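Local coordinates for galactose mutarotase related enzyme (PDB 3Q1N), which probably binds carbohydrates and may act as an isomerase of the aldose 1-epimerase (galactose mutarotase) family, at residues F173-V178 with L207-N212; P179-D184 with G259-A264; D201-G206 with L239-P244. One frame throughout, in Å; residues are numbered along the deposited sequence. Where two conformers were deposited one is given.

Interaction 1: F173-V178 with L207-N212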
loop_
_atom_site.group_PDB
_atom_site.type_symbol
_atom_site.label_atom_id
_atom_site.label_comp_id
_atom_site.label_asym_id
_atom_site.label_seq_id
_atom_site.Cartn_x
_atom_site.Cartn_y
_atom_site.Cartn_z
ATOM N N PHE A 173 7.731 4.922 -12.396
ATOM C CA PHE A 173 6.791 4.783 -13.496
ATOM C C PHE A 173 6.243 6.151 -13.881
ATOM O O PHE A 173 5.772 6.900 -13.040
ATOM C CB PHE A 173 5.650 3.851 -13.144
ATOM C CG PHE A 173 6.050 2.434 -13.097
ATOM C CD1 PHE A 173 6.098 1.694 -14.286
ATOM C CD2 PHE A 173 6.460 1.837 -11.943
ATOM C CE1 PHE A 173 6.474 0.368 -14.290
ATOM C CE2 PHE A 173 6.884 0.523 -11.944
ATOM C CZ PHE A 173 6.878 -0.212 -13.119
ATOM N N GLY A 174 6.328 6.499 -15.143
ATOM C CA GLY A 174 5.738 7.740 -15.585
ATOM C C GLY A 174 4.226 7.794 -15.367
ATOM O O GLY A 174 3.527 6.808 -15.538
ATOM N N ILE A 175 3.750 8.976 -14.973
ATOM C CA ILE A 175 2.328 9.220 -14.675
ATOM C C ILE A 175 1.683 10.145 -15.721
ATOM O O ILE A 175 2.277 11.146 -16.145
ATOM C CB ILE A 175 2.171 9.878 -13.291
ATOM C CG1 ILE A 175 2.820 8.989 -12.221
ATOM C CG2 ILE A 175 0.683 10.164 -12.994
ATOM C CD1 ILE A 175 2.328 7.559 -12.146
ATOM N N GLY A 176 0.465 9.803 -16.134
ATOM C CA GLY A 176 -0.322 10.651 -17.017
ATOM C C GLY A 176 -1.550 9.928 -17.553
ATOM O O GLY A 176 -1.425 8.801 -18.076
ATOM N N PRO A 177 -2.755 10.500 -17.365
ATOM C CA PRO A 177 -3.155 11.571 -16.460
ATOM C C PRO A 177 -3.175 11.058 -15.037
ATOM O O PRO A 177 -3.558 9.916 -14.812
ATOM C CB PRO A 177 -4.608 11.843 -16.863
ATOM C CG PRO A 177 -5.080 10.559 -17.334
ATOM C CD PRO A 177 -3.924 9.802 -17.892
ATOM N N VAL A 178 -2.727 11.872 -14.090
ATOM C CA VAL A 178 -2.685 11.433 -12.709
ATOM C C VAL A 178 -4.086 10.931 -12.302
ATOM O O VAL A 178 -5.099 11.554 -12.660
ATOM C CB VAL A 178 -2.134 12.558 -11.774
ATOM C CG1 VAL A 178 -3.030 13.812 -11.808
ATOM C CG2 VAL A 178 -1.945 12.044 -10.368
ATOM N N LEU A 207 1.459 10.572 -7.371
ATOM C CA LEU A 207 2.143 9.425 -6.802
ATOM C C LEU A 207 3.483 9.093 -7.532
ATOM O O LEU A 207 3.581 9.198 -8.765
ATOM C CB LEU A 207 1.203 8.221 -6.825
ATOM C CG LEU A 207 0.873 7.518 -8.146
ATOM C CD1 LEU A 207 0.054 6.275 -7.837
ATOM C CD2 LEU A 207 0.137 8.429 -9.171
ATOM N N VAL A 208 4.515 8.765 -6.744
ATOM C CA VAL A 208 5.831 8.364 -7.231
ATOM C C VAL A 208 6.010 6.858 -7.004
ATOM O O VAL A 208 6.198 6.389 -5.883
ATOM C CB VAL A 208 6.957 9.153 -6.496
ATOM C CG1 VAL A 208 8.376 8.696 -6.975
ATOM C CG2 VAL A 208 6.781 10.685 -6.736
ATOM N N ILE A 209 5.883 6.093 -8.072
ATOM C CA ILE A 209 5.962 4.629 -7.995
ATOM C C ILE A 209 7.368 4.151 -8.344
ATOM O O ILE A 209 7.735 4.141 -9.509
ATOM C CB ILE A 209 4.959 3.940 -8.951
ATOM C CG1 ILE A 209 3.570 4.536 -8.820
ATOM C CG2 ILE A 209 4.955 2.426 -8.669
ATOM C CD1 ILE A 209 2.578 4.051 -9.926
ATOM N N LEU A 210 8.156 3.774 -7.350
ATOM C CA LEU A 210 9.522 3.299 -7.595
ATOM C C LEU A 210 9.510 1.949 -8.291
ATOM O O LEU A 210 8.833 0.994 -7.852
ATOM C CB LEU A 210 10.318 3.164 -6.278
ATOM C CG LEU A 210 10.413 4.430 -5.432
ATOM C CD1 LEU A 210 11.256 4.121 -4.181
ATOM C CD2 LEU A 210 11.037 5.581 -6.186
ATOM N N ALA A 211 10.268 1.880 -9.374
ATOM C CA ALA A 211 10.316 0.724 -10.249
ATOM C C ALA A 211 11.391 -0.285 -9.870
ATOM O O ALA A 211 11.410 -1.388 -10.439
ATOM C CB ALA A 211 10.524 1.180 -11.681
ATOM N N ASN A 212 12.273 0.065 -8.925
ATOM C CA ASN A 212 13.439 -0.766 -8.612
ATOM C C ASN A 212 13.068 -1.917 -7.681
ATOM O O ASN A 212 13.050 -1.774 -6.458
ATOM C CB ASN A 212 14.590 0.092 -8.032
ATOM C CG ASN A 212 14.924 1.286 -8.885
ATOM O OD1 ASN A 212 14.173 2.237 -8.922
ATOM N ND2 ASN A 212 16.109 1.286 -9.508
HETATM O O HOH W 1 5.475 7.506 -10.512
#

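Interaction 2: P179-D184 with G259-A264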
loop_
_atom_site.group_PDB
_atom_site.type_symbol
_atom_site.label_atom_id
_atom_site.label_comp_id
_atom_site.label_asym_id
_atom_site.label_seq_id
_atom_site.Cartn_x
_atom_site.Cartn_y
_atom_site.Cartn_z
ATOM N N PRO A 179 -4.153 9.777 -11.589
ATOM C CA PRO A 179 -3.106 8.876 -11.073
ATOM C C PRO A 179 -2.828 7.622 -11.941
ATOM O O PRO A 179 -2.342 6.619 -11.448
ATOM C CB PRO A 179 -3.693 8.451 -9.715
ATOM C CG PRO A 179 -5.207 8.329 -10.037
ATOM C CD PRO A 179 -5.484 9.305 -11.177
ATOM N N PHE A 180 -3.144 7.679 -13.223
ATOM C CA PHE A 180 -2.820 6.591 -14.154
ATOM C C PHE A 180 -1.352 6.681 -14.577
ATOM O O PHE A 180 -0.764 7.734 -14.575
ATOM C CB PHE A 180 -3.656 6.642 -15.431
ATOM C CG PHE A 180 -5.152 6.441 -15.221
ATOM C CD1 PHE A 180 -5.999 7.495 -14.988
ATOM C CD2 PHE A 180 -5.684 5.171 -15.274
ATOM C CE1 PHE A 180 -7.364 7.279 -14.818
ATOM C CE2 PHE A 180 -7.038 4.941 -15.145
ATOM C CZ PHE A 180 -7.888 6.000 -14.901
ATOM N N ARG A 181 -0.809 5.559 -15.011
ATOM C CA ARG A 181 0.509 5.512 -15.661
ATOM C C ARG A 181 0.472 5.883 -17.148
ATOM O O ARG A 181 -0.512 5.601 -17.841
ATOM C CB ARG A 181 1.110 4.112 -15.499
ATOM C CG ARG A 181 1.310 3.689 -14.035
ATOM C CD ARG A 181 2.099 2.405 -13.889
ATOM N NE ARG A 181 1.483 1.313 -14.627
ATOM C CZ ARG A 181 1.886 0.805 -15.772
ATOM N NH1 ARG A 181 2.898 1.345 -16.466
ATOM N NH2 ARG A 181 1.206 -0.211 -16.280
ATOM N N ASN A 182 1.577 6.454 -17.619
ATOM C CA ASN A 182 1.744 6.755 -19.031
ATOM C C ASN A 182 2.474 5.668 -19.818
ATOM O O ASN A 182 2.553 5.800 -21.026
ATOM C CB ASN A 182 2.451 8.116 -19.223
ATOM C CG ASN A 182 3.918 8.113 -18.815
ATOM O OD1 ASN A 182 4.484 7.103 -18.469
ATOM N ND2 ASN A 182 4.564 9.290 -18.905
ATOM N N GLY A 183 3.010 4.645 -19.137
ATOM C CA GLY A 183 3.766 3.559 -19.764
ATOM C C GLY A 183 5.296 3.620 -19.763
ATOM O O GLY A 183 5.934 2.666 -20.262
ATOM N N ASP A 184 5.860 4.741 -19.349
ATOM C CA ASP A 184 7.315 4.777 -19.275
ATOM C C ASP A 184 7.829 4.568 -17.860
ATOM O O ASP A 184 7.076 4.478 -16.899
ATOM C CB ASP A 184 7.894 6.027 -19.942
ATOM C CG ASP A 184 7.852 7.250 -19.061
ATOM O OD1 ASP A 184 7.776 8.367 -19.614
ATOM O OD2 ASP A 184 7.937 7.120 -17.823
ATOM N N GLY A 259 1.583 -4.829 -7.795
ATOM C CA GLY A 259 0.715 -4.455 -8.889
ATOM C C GLY A 259 0.909 -2.977 -9.149
ATOM O O GLY A 259 1.764 -2.328 -8.547
ATOM N N LEU A 260 0.192 -2.483 -10.152
ATOM C CA LEU A 260 0.345 -1.099 -10.621
ATOM C C LEU A 260 -0.979 -0.558 -11.096
ATOM O O LEU A 260 -1.825 -1.307 -11.614
ATOM C CB LEU A 260 1.306 -1.066 -11.799
ATOM C CG LEU A 260 2.795 -1.398 -11.572
ATOM C CD1 LEU A 260 3.527 -1.567 -12.862
ATOM C CD2 LEU A 260 3.390 -0.320 -10.685
ATOM N N PRO A 261 -1.182 0.769 -10.953
ATOM C CA PRO A 261 -2.350 1.367 -11.602
ATOM C C PRO A 261 -2.336 1.105 -13.098
ATOM O O PRO A 261 -1.290 0.858 -13.687
ATOM C CB PRO A 261 -2.143 2.875 -11.363
ATOM C CG PRO A 261 -1.146 2.942 -10.184
ATOM C CD PRO A 261 -0.290 1.765 -10.332
ATOM N N ASP A 262 -3.488 1.211 -13.755
ATOM C CA ASP A 262 -3.537 1.021 -15.166
ATOM C C ASP A 262 -2.676 2.041 -15.927
ATOM O O ASP A 262 -2.516 3.204 -15.530
ATOM C CB ASP A 262 -4.966 1.192 -15.672
ATOM C CG ASP A 262 -5.721 -0.123 -15.888
ATOM O OD1 ASP A 262 -5.095 -1.202 -16.100
ATOM O OD2 ASP A 262 -6.969 -0.049 -15.904
ATOM N N GLN A 263 -2.147 1.569 -17.050
ATOM C CA GLN A 263 -1.600 2.449 -18.085
ATOM C C GLN A 263 -2.775 3.039 -18.861
ATOM O O GLN A 263 -3.641 2.316 -19.309
ATOM C CB GLN A 263 -0.684 1.676 -19.038
ATOM C CG GLN A 263 -0.201 2.575 -20.166
ATOM C CD GLN A 263 0.940 2.019 -20.999
ATOM O OE1 GLN A 263 1.563 0.988 -20.658
ATOM N NE2 GLN A 263 1.219 2.689 -22.123
ATOM N N ALA A 264 -2.782 4.366 -19.016
ATOM C CA ALA A 264 -3.878 5.100 -19.680
ATOM C C ALA A 264 -4.198 4.545 -21.067
ATOM O O ALA A 264 -3.327 4.165 -21.833
ATOM C CB ALA A 264 -3.511 6.581 -19.812
HETATM O O HOH W 2 -0.796 -1.784 -14.857
HETATM O O HOH W 3 1.691 -1.160 -18.943
#

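Interaction 3: D201-G206 with L239-P244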
loop_
_atom_site.group_PDB
_atom_site.type_symbol
_atom_site.label_atom_id
_atom_site.label_comp_id
_atom_site.label_asym_id
_atom_site.label_seq_id
_atom_site.Cartn_x
_atom_site.Cartn_y
_atom_site.Cartn_z
ATOM N N ASP A 201 7.582 19.756 -4.142
ATOM C CA ASP A 201 8.059 19.844 -5.522
ATOM C C ASP A 201 8.054 18.475 -6.224
ATOM O O ASP A 201 7.621 18.377 -7.368
ATOM C CB ASP A 201 9.458 20.464 -5.595
ATOM C CG ASP A 201 9.438 22.004 -5.543
ATOM O OD1 ASP A 201 8.354 22.624 -5.508
ATOM O OD2 ASP A 201 10.532 22.589 -5.530
ATOM N N LEU A 202 8.518 17.432 -5.539
ATOM C CA LEU A 202 8.453 16.070 -6.064
ATOM C C LEU A 202 6.995 15.570 -6.104
ATOM O O LEU A 202 6.521 15.044 -7.127
ATOM C CB LEU A 202 9.279 15.114 -5.194
ATOM C CG LEU A 202 9.231 13.607 -5.562
ATOM C CD1 LEU A 202 9.858 13.333 -6.938
ATOM C CD2 LEU A 202 9.847 12.728 -4.449
ATOM N N LEU A 203 6.291 15.692 -4.987
ATOM C CA LEU A 203 5.028 14.924 -4.839
ATOM C C LEU A 203 3.779 15.594 -5.425
ATOM O O LEU A 203 2.761 14.929 -5.618
ATOM C CB LEU A 203 4.806 14.537 -3.365
ATOM C CG LEU A 203 5.884 13.589 -2.825
ATOM C CD1 LEU A 203 5.797 13.513 -1.312
ATOM C CD2 LEU A 203 5.800 12.177 -3.488
ATOM N N ASP A 204 3.847 16.884 -5.702
ATOM C CA ASP A 204 2.675 17.626 -6.178
ATOM C C ASP A 204 2.202 17.163 -7.532
ATOM O O ASP A 204 1.034 17.380 -7.875
ATOM C CB ASP A 204 2.942 19.142 -6.173
ATOM C CG ASP A 204 2.733 19.772 -4.794
ATOM O OD1 ASP A 204 2.241 19.086 -3.889
ATOM O OD2 ASP A 204 3.084 20.949 -4.579
ATOM N N GLY A 205 3.073 16.495 -8.287
ATOM C CA GLY A 205 2.728 15.926 -9.588
ATOM C C GLY A 205 2.100 14.542 -9.532
ATOM O O GLY A 205 1.903 13.891 -10.577
ATOM N N GLY A 206 1.811 14.060 -8.325
ATOM C CA GLY A 206 1.168 12.777 -8.170
ATOM C C GLY A 206 2.061 11.730 -7.583
ATOM O O GLY A 206 3.259 11.955 -7.314
ATOM N N LEU A 239 7.034 0.304 -4.908
ATOM C CA LEU A 239 6.900 1.064 -3.676
ATOM C C LEU A 239 6.515 2.468 -4.033
ATOM O O LEU A 239 7.261 3.130 -4.771
ATOM C CB LEU A 239 8.214 1.070 -2.874
ATOM C CG LEU A 239 8.108 1.668 -1.460
ATOM C CD1 LEU A 239 7.173 0.845 -0.559
ATOM C CD2 LEU A 239 9.533 1.784 -0.820
ATOM N N THR A 240 5.395 2.946 -3.505
ATOM C CA THR A 240 4.850 4.222 -3.940
ATOM C C THR A 240 4.846 5.263 -2.824
ATOM O O THR A 240 4.470 4.970 -1.697
ATOM C CB THR A 240 3.444 4.035 -4.498
ATOM O OG1 THR A 240 3.533 3.195 -5.658
ATOM C CG2 THR A 240 2.803 5.355 -4.895
ATOM N N ILE A 241 5.284 6.476 -3.159
ATOM C CA ILE A 241 5.256 7.598 -2.231
ATOM C C ILE A 241 4.165 8.563 -2.690
ATOM O O ILE A 241 4.058 8.868 -3.888
ATOM C CB ILE A 241 6.610 8.323 -2.178
ATOM C CG1 ILE A 241 7.756 7.325 -1.938
ATOM C CG2 ILE A 241 6.609 9.403 -1.075
ATOM C CD1 ILE A 241 8.416 6.783 -3.236
ATOM N N TRP A 242 3.355 9.026 -1.744
ATOM C CA TRP A 242 2.192 9.909 -2.031
ATOM C C TRP A 242 1.884 10.829 -0.862
ATOM O O TRP A 242 1.988 10.440 0.283
ATOM C CB TRP A 242 0.936 9.076 -2.366
ATOM C CG TRP A 242 -0.283 9.906 -2.493
ATOM C CD1 TRP A 242 -0.618 10.754 -3.523
ATOM C CD2 TRP A 242 -1.312 10.038 -1.524
ATOM N NE1 TRP A 242 -1.804 11.383 -3.250
ATOM C CE2 TRP A 242 -2.258 10.950 -2.035
ATOM C CE3 TRP A 242 -1.545 9.445 -0.272
ATOM C CZ2 TRP A 242 -3.413 11.301 -1.330
ATOM C CZ3 TRP A 242 -2.687 9.763 0.406
ATOM C CH2 TRP A 242 -3.615 10.701 -0.124
ATOM N N SER A 243 1.564 12.081 -1.169
ATOM C CA SER A 243 0.949 12.994 -0.214
ATOM C C SER A 243 0.012 13.900 -0.989
ATOM O O SER A 243 0.307 14.240 -2.129
ATOM C CB SER A 243 2.000 13.840 0.482
ATOM O OG SER A 243 1.427 14.476 1.595
ATOM N N PRO A 244 -1.133 14.241 -0.405
ATOM C CA PRO A 244 -2.123 15.029 -1.140
ATOM C C PRO A 244 -1.512 16.213 -1.902
ATOM O O PRO A 244 -0.807 17.071 -1.326
ATOM C CB PRO A 244 -3.046 15.530 -0.035
ATOM C CG PRO A 244 -3.043 14.391 0.976
ATOM C CD PRO A 244 -1.616 13.854 0.937
HETATM O O HOH W 4 1.792 12.643 -4.278
HETATM O O HOH W 5 2.422 16.674 -2.427
#

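Interaction 1: F173-V178 with L207-N212
Phe173 and Ile209 are joined by the one direct hydrogen bond of this contact: Phe173 N donates to Ile209 O over 3.0 Å, with an N-H...O angle of 157°. Beside it a water takes over where the backbones diverge, giving one proton to Phe173 O (2.6 Å) and the other to Leu207 O while accepting from Ile209 N. The apolar contacts gather on one side of this polar seam. The Phe173 ring, its CG anti to the carbonyl carbon (chi1 -73°), brings CD2 to 3.7 Å from Ile209 CG2, and CE2 equally near Ala211 CB. Ile175 crosses Leu207 at about a right angle, its CD1 3.8 Å from Leu207 CD2 and its CG1 against Leu207 O; the same CD1 reaches Ile209 CD1 at 4.2 Å. With an alanine in place of Phe173, the ring contacts to Ile209 CG2 and Ala211 CB would go, which would probably open a gap between the two segments. Strand 171-175 pairs with strand 184-187, whereas strand 208-210 belongs to the sheet containing 238-242, so the contact ties two sheets together. Tyr238 meets the Phe173 ring edge-to-face, Leu260 packs on Phe173 and Ile209, and helix 200-203 touches Val208.

Interaction 2: P179-D184 with G259-A264
Arg181 spends its side chain on a backbone carbonyl rather than a carboxylate: NE donates to Pro261 O over 3.0 Å, the oxygen lying 20° out of the guanidinium plane. The bend at chi3 (-56°) folds the chain back to this oxygen. Leu260 CD1 lies over one face of the guanidinium, offset toward its rim, and Gln263 CB approaches the opposite face, 3.8 Å from NH2. Two waters lie in plane at the guanidinium edge, both accepting from NH2; one also lies 2.9 Å from Pro261 O, the other donates to Gln263 OE1. The backbones form a single beta bridge at Arg181 and Gln263, between a short strand and a loop. In it Arg181 N donates to Asp262 O at 3.0 Å, and Ala264 N donates to Arg181 O at 2.8 Å, nearly straight at 170°. Just beyond, Asn182 OD1 accepts from Asp184 N (2.9 Å), closing an Asx turn at the corner around Gly183. Gln263, extended beyond CG, sets CD 3.4 Å from Gly183 CA, where a side chain would clash with NE2. The Phe180 ring meets Asp262 O with its edge and lies nearly coplanar with the Asp262 carboxylate, whose OD2 accepts from Asn57 N.

Interaction 3: D201-G206 with L239-P244
Leu203, on helix 200-203, packs against the outgoing end of strand 238-242 in a buried contact that is apolar at its centre and bridged by water at its side. Its CD2 carries most of the touching, lying 3.8 Å from Ile241 CG2 and equally near Ile241 O, while CD1 faces Ser243 CB at 4.2 Å. The side chains of Leu203 and Ile241 cross at about a right angle. In Ile241 the CG2 branch stands anti to the backbone N, which turns that methyl toward the leucine. A type I beta turn runs from Leu203 to Gly206, closed by Gly206 N donating to Leu203 O at 3.0 Å. That carbonyl also receives a proton from a water 2.8 Å away, and the same water accepts from Ser243 N at 3.2 Å. A second water lies 2.8 Å from Asp204 OD1 and also within hydrogen-bonding distance of Ser243 O; OD1 also accepts from His246 N. Ser243 OG is held by Phe251 O on strand 251-258, and Phe156 packs on both Leu203 and Ser243. The polar backbone here is therefore joined through water rather than directly: Leu203 O is gripped by both the turn and a water, and the carboxylate of Asp204, which accepts a backbone N-H from His246, would probably be favoured as the anion.

How the interactions relate
Interaction 1 is the hub, touching both others; interactions 2 and 3 lie 15 Å apart between centres, nearest atoms about 6 Å apart. Toward interaction 2, centre 7 Å away, Gly174 N lies 2.8 Å from Asp184 O and Gly174 O 2.9 Å from Asn182 N, probable hydrogen bonds within the chain reversal of consecutive segments 173-178 and 179-184. Toward interaction 3, with centres 9 Å apart, strand 208-210 pairs with strand 238-242: Leu210 N is 2.8 Å from Leu239 O. Nitrate lies about 4 Å from the side chain of Leu207, 3 Å from Pro179 and 6 Å from Trp242, and ethanediol about 4 Å from Leu207 and Trp242; both, probably from the crystallisation liquor, may mark a pocket.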